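Local atomic coordinates of putative exported protein (Bordetella pertussis Tohama I, PDB entry 2PFZ), a protein that binds pyroglutamic acid as an extracytoplasmic solute receptor, probably for delivery to a tripartite ATP-independent periplasmic (TRAP) transporter. Residues A[281-284]-A[285-289]; A[131-134]-A[135-138]. One frame throughout, in Å; residues are numbered along the deposited sequence.

Contact 1: A[281-284]-A[285-289]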
# COMPACT_ATOMS: atom_id res chain seq x y z
N ASP A 281 12.82 -10.81 12.01
CA ASP A 281 12.94 -11.53 13.28
C ASP A 281 11.81 -11.13 14.26
O ASP A 281 11.08 -12.00 14.78
CB ASP A 281 14.32 -11.33 13.93
CG ASP A 281 14.51 -12.22 15.14
OD1 ASP A 281 14.50 -13.45 14.98
OD2 ASP A 281 14.64 -11.68 16.26
N ASP A 282 11.64 -9.83 14.47
CA ASP A 282 10.59 -9.35 15.35
C ASP A 282 9.23 -9.88 14.88
O ASP A 282 8.41 -10.33 15.68
CB ASP A 282 10.55 -7.81 15.34
CG ASP A 282 11.73 -7.16 16.03
OD1 ASP A 282 12.44 -7.84 16.78
OD2 ASP A 282 11.92 -5.93 15.83
N TRP A 283 9.02 -9.83 13.56
CA TRP A 283 7.73 -10.22 12.96
C TRP A 283 7.47 -11.72 13.18
O TRP A 283 6.38 -12.11 13.62
CB TRP A 283 7.70 -9.86 11.46
CG TRP A 283 6.36 -10.16 10.81
CD1 TRP A 283 5.24 -9.40 10.86
CD2 TRP A 283 6.03 -11.32 10.05
NE1 TRP A 283 4.22 -10.00 10.16
CE2 TRP A 283 4.69 -11.18 9.65
CE3 TRP A 283 6.75 -12.46 9.66
CZ2 TRP A 283 4.04 -12.15 8.87
CZ3 TRP A 283 6.10 -13.43 8.91
CH2 TRP A 283 4.76 -13.25 8.51
N LEU A 284 8.47 -12.55 12.91
CA LEU A 284 8.37 -13.99 13.16
C LEU A 284 7.98 -14.27 14.63
O LEU A 284 7.10 -15.09 14.91
CB LEU A 284 9.68 -14.67 12.78
CG LEU A 284 9.88 -15.48 11.48
CD1 LEU A 284 8.71 -15.50 10.54
CD2 LEU A 284 11.18 -15.14 10.74
N LYS A 285 8.60 -13.54 15.54
CA LYS A 285 8.28 -13.65 16.97
C LYS A 285 6.85 -13.26 17.31
O LYS A 285 6.18 -13.96 18.08
CB LYS A 285 9.30 -12.87 17.82
CG LYS A 285 10.63 -13.59 17.95
CD LYS A 285 11.66 -12.73 18.67
CE LYS A 285 13.05 -13.36 18.57
NZ LYS A 285 14.07 -12.34 18.93
N LYS A 286 6.35 -12.16 16.73
CA LYS A 286 4.96 -11.77 16.93
C LYS A 286 4.01 -12.77 16.28
O LYS A 286 2.93 -13.03 16.81
CB LYS A 286 4.64 -10.41 16.30
CG LYS A 286 5.47 -9.24 16.74
CD LYS A 286 4.93 -7.99 16.07
CE LYS A 286 6.04 -7.23 15.35
NZ LYS A 286 5.50 -5.99 14.72
N ALA A 287 4.39 -13.28 15.12
CA ALA A 287 3.46 -14.00 14.27
C ALA A 287 3.37 -15.49 14.59
O ALA A 287 2.34 -16.11 14.30
CB ALA A 287 3.79 -13.79 12.80
N GLY A 288 4.42 -16.04 15.19
CA GLY A 288 4.42 -17.45 15.61
C GLY A 288 4.35 -18.37 14.41
O GLY A 288 4.89 -18.06 13.34
N ALA A 289 3.68 -19.51 14.58
CA ALA A 289 3.65 -20.51 13.52
C ALA A 289 3.11 -20.01 12.17
O ALA A 289 3.62 -20.41 11.13
CB ALA A 289 2.95 -21.79 14.00
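The indole of Trp-283 carries the methyl group of Ala-287 on one face, one helical turn further on. Ala-287 CB stands 4.2 Å from the centroid of the six-membered ring and only 8° off its normal, a CH-pi contact over the ring centre. With CG anti to the backbone N (chi1 -176°), the indole extends beside its own carbonyl, which brings one face against Ala-287. At its edge, NE1 is hydrogen-bonded to the carbonyl of Pro-74, and the ring also packs on Leu-78 and Leu-81.

A second flat group, the carboxylate of Asp-281, forms an i to i+4 salt bridge with Lys-285. OD2 lies 2.8 Å from Lys-285 NZ and is met on its syn side, 18° out of the carboxylate plane. The lysine, extended beyond CG, runs back along the helix, its CE passing 3.3 Å from the same OD2. Lys-286 instead lays its CG against Asp-282 O, at 3.3 Å, while its ammonium pairs with Glu-77.

Beneath these side chains the main-chain ladder of helix 266-287 runs out. Ala-287 N is bonded to Trp-283 O at 2.8 Å, and Gly-288 N to Leu-284 O at 2.9 Å. Gly-288 then leaves helical geometry with positive phi and also serves as the N-cap position of helix 289-299.

Two lysines close to the C-terminal end of a helix would be expected to interact favourably with its dipole, and the pairings with Asp-281 and Glu-77 probably hold the two ammonium groups there.

Contact 2: A[131-134]-A[135-138]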
# COMPACT_ATOMS: atom_id res chain seq x y z
N LYS A 131 24.08 7.91 1.77
CA LYS A 131 24.92 6.88 1.19
C LYS A 131 24.98 5.68 2.13
O LYS A 131 25.45 4.61 1.74
CB LYS A 131 26.30 7.46 0.86
CG LYS A 131 26.28 8.27 -0.44
CD LYS A 131 27.45 9.27 -0.57
CE LYS A 131 27.13 10.65 0.04
NZ LYS A 131 25.86 11.28 -0.49
N GLN A 132 24.49 5.87 3.35
CA GLN A 132 24.42 4.81 4.36
C GLN A 132 23.30 5.11 5.36
O GLN A 132 22.84 6.25 5.46
CB GLN A 132 25.76 4.69 5.11
CG GLN A 132 26.16 5.98 5.76
CD GLN A 132 27.59 6.00 6.26
OE1 GLN A 132 28.05 5.06 6.92
NE2 GLN A 132 28.30 7.08 5.96
N VAL A 133 22.87 4.10 6.10
CA VAL A 133 21.75 4.29 7.03
C VAL A 133 21.96 5.44 8.01
O VAL A 133 21.03 6.21 8.26
CB VAL A 133 21.36 2.97 7.75
CG1 VAL A 133 20.58 3.25 9.03
CG2 VAL A 133 20.52 2.12 6.82
N SER A 134 23.19 5.59 8.51
CA SER A 134 23.50 6.65 9.48
C SER A 134 23.17 8.05 8.95
O SER A 134 22.85 8.94 9.73
CB SER A 134 24.95 6.57 9.97
OG SER A 134 25.87 6.87 8.93
N ASP A 135 23.25 8.24 7.63
CA ASP A 135 22.90 9.53 7.03
C ASP A 135 21.42 9.88 7.24
O ASP A 135 20.98 10.96 6.86
CB ASP A 135 23.20 9.55 5.53
CG ASP A 135 24.69 9.49 5.22
OD1 ASP A 135 25.50 9.98 6.03
OD2 ASP A 135 25.05 8.97 4.15
N MET A 136 20.65 8.96 7.83
CA MET A 136 19.22 9.20 8.03
C MET A 136 18.83 9.61 9.46
O MET A 136 17.68 10.00 9.72
CB MET A 136 18.43 7.97 7.59
CG MET A 136 18.42 7.83 6.08
SD MET A 136 17.28 6.54 5.53
CE MET A 136 18.21 5.16 6.00
N LYS A 137 19.80 9.55 10.37
CA LYS A 137 19.58 9.93 11.76
C LYS A 137 19.10 11.38 11.84
O LYS A 137 19.69 12.29 11.24
CB LYS A 137 20.85 9.70 12.60
CG LYS A 137 20.57 9.52 14.10
CD LYS A 137 21.84 9.26 14.89
CE LYS A 137 22.35 10.54 15.54
NZ LYS A 137 21.40 11.08 16.57
N GLY A 138 17.99 11.58 12.54
CA GLY A 138 17.47 12.93 12.75
C GLY A 138 16.59 13.49 11.64
O GLY A 138 16.14 14.63 11.72
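Asp-135 folds its carboxylate back onto the backbone of Lys-131 and Gln-132, a polar link between side chain and main chain. OD2 takes two N-H groups. Lys-131 N lies 2.8 Å from Asp-135 OD2 in a nearly straight bond (170°) on the anti lone pair, whereas Gln-132 N approaches the same oxygen from above the carboxylate plane at a longer 3.3 Å. The Gln-132 side chain crosses the carboxylate, CG 3.6 Å from Asp-135 OD2, with amide and carboxylate planes 89° apart.

Main-chain bonds follow the i to i+3 pattern of a short 3-10 turn: Asp-135 N to Gln-132 O at 3.0 Å, Met-136 N to Val-133 O at 2.8 Å, and Lys-137 N to Ser-134 O at 3.2 Å. Arg-128 NH1 is hydrogen-bonded to the carbonyl oxygens of Asp-135 and Lys-137.

Apolar contact is made by Val-133 CG2 and Met-136 CE, 3.9 Å apart; the bend at chi3 of Met-136 (-74°) turns its methyl back toward the valine.

This turn bridges strands 123-126 and 140-143, and its Val-133 and Met-136 press against Val-155 of helix 146-155 and Leu-272 of helix 266-287.

In the fold
Contacts 1 and 2 do not touch: their centres are 27 Å apart and their nearest atoms about 14 Å. Helix 266-287 connects them, since contact 1 forms its C-terminal turn and contact 2 rests on Leu-272, near its other end. Both are surface contacts, whose centres lie about 21 and 24 Å respectively from the centre of the chain, and neither contributes a residue to the pyroglutamic acid pocket. Contact 2 is the nearer to it in sequence: its turn leads into strand 140-143, which carries the pocket residue Arg-142, and follows strand 123-126, which itself starts right after the pocket residue Gln-122. Contact 1 instead joins helix 266-287 to the last helix, 289-299.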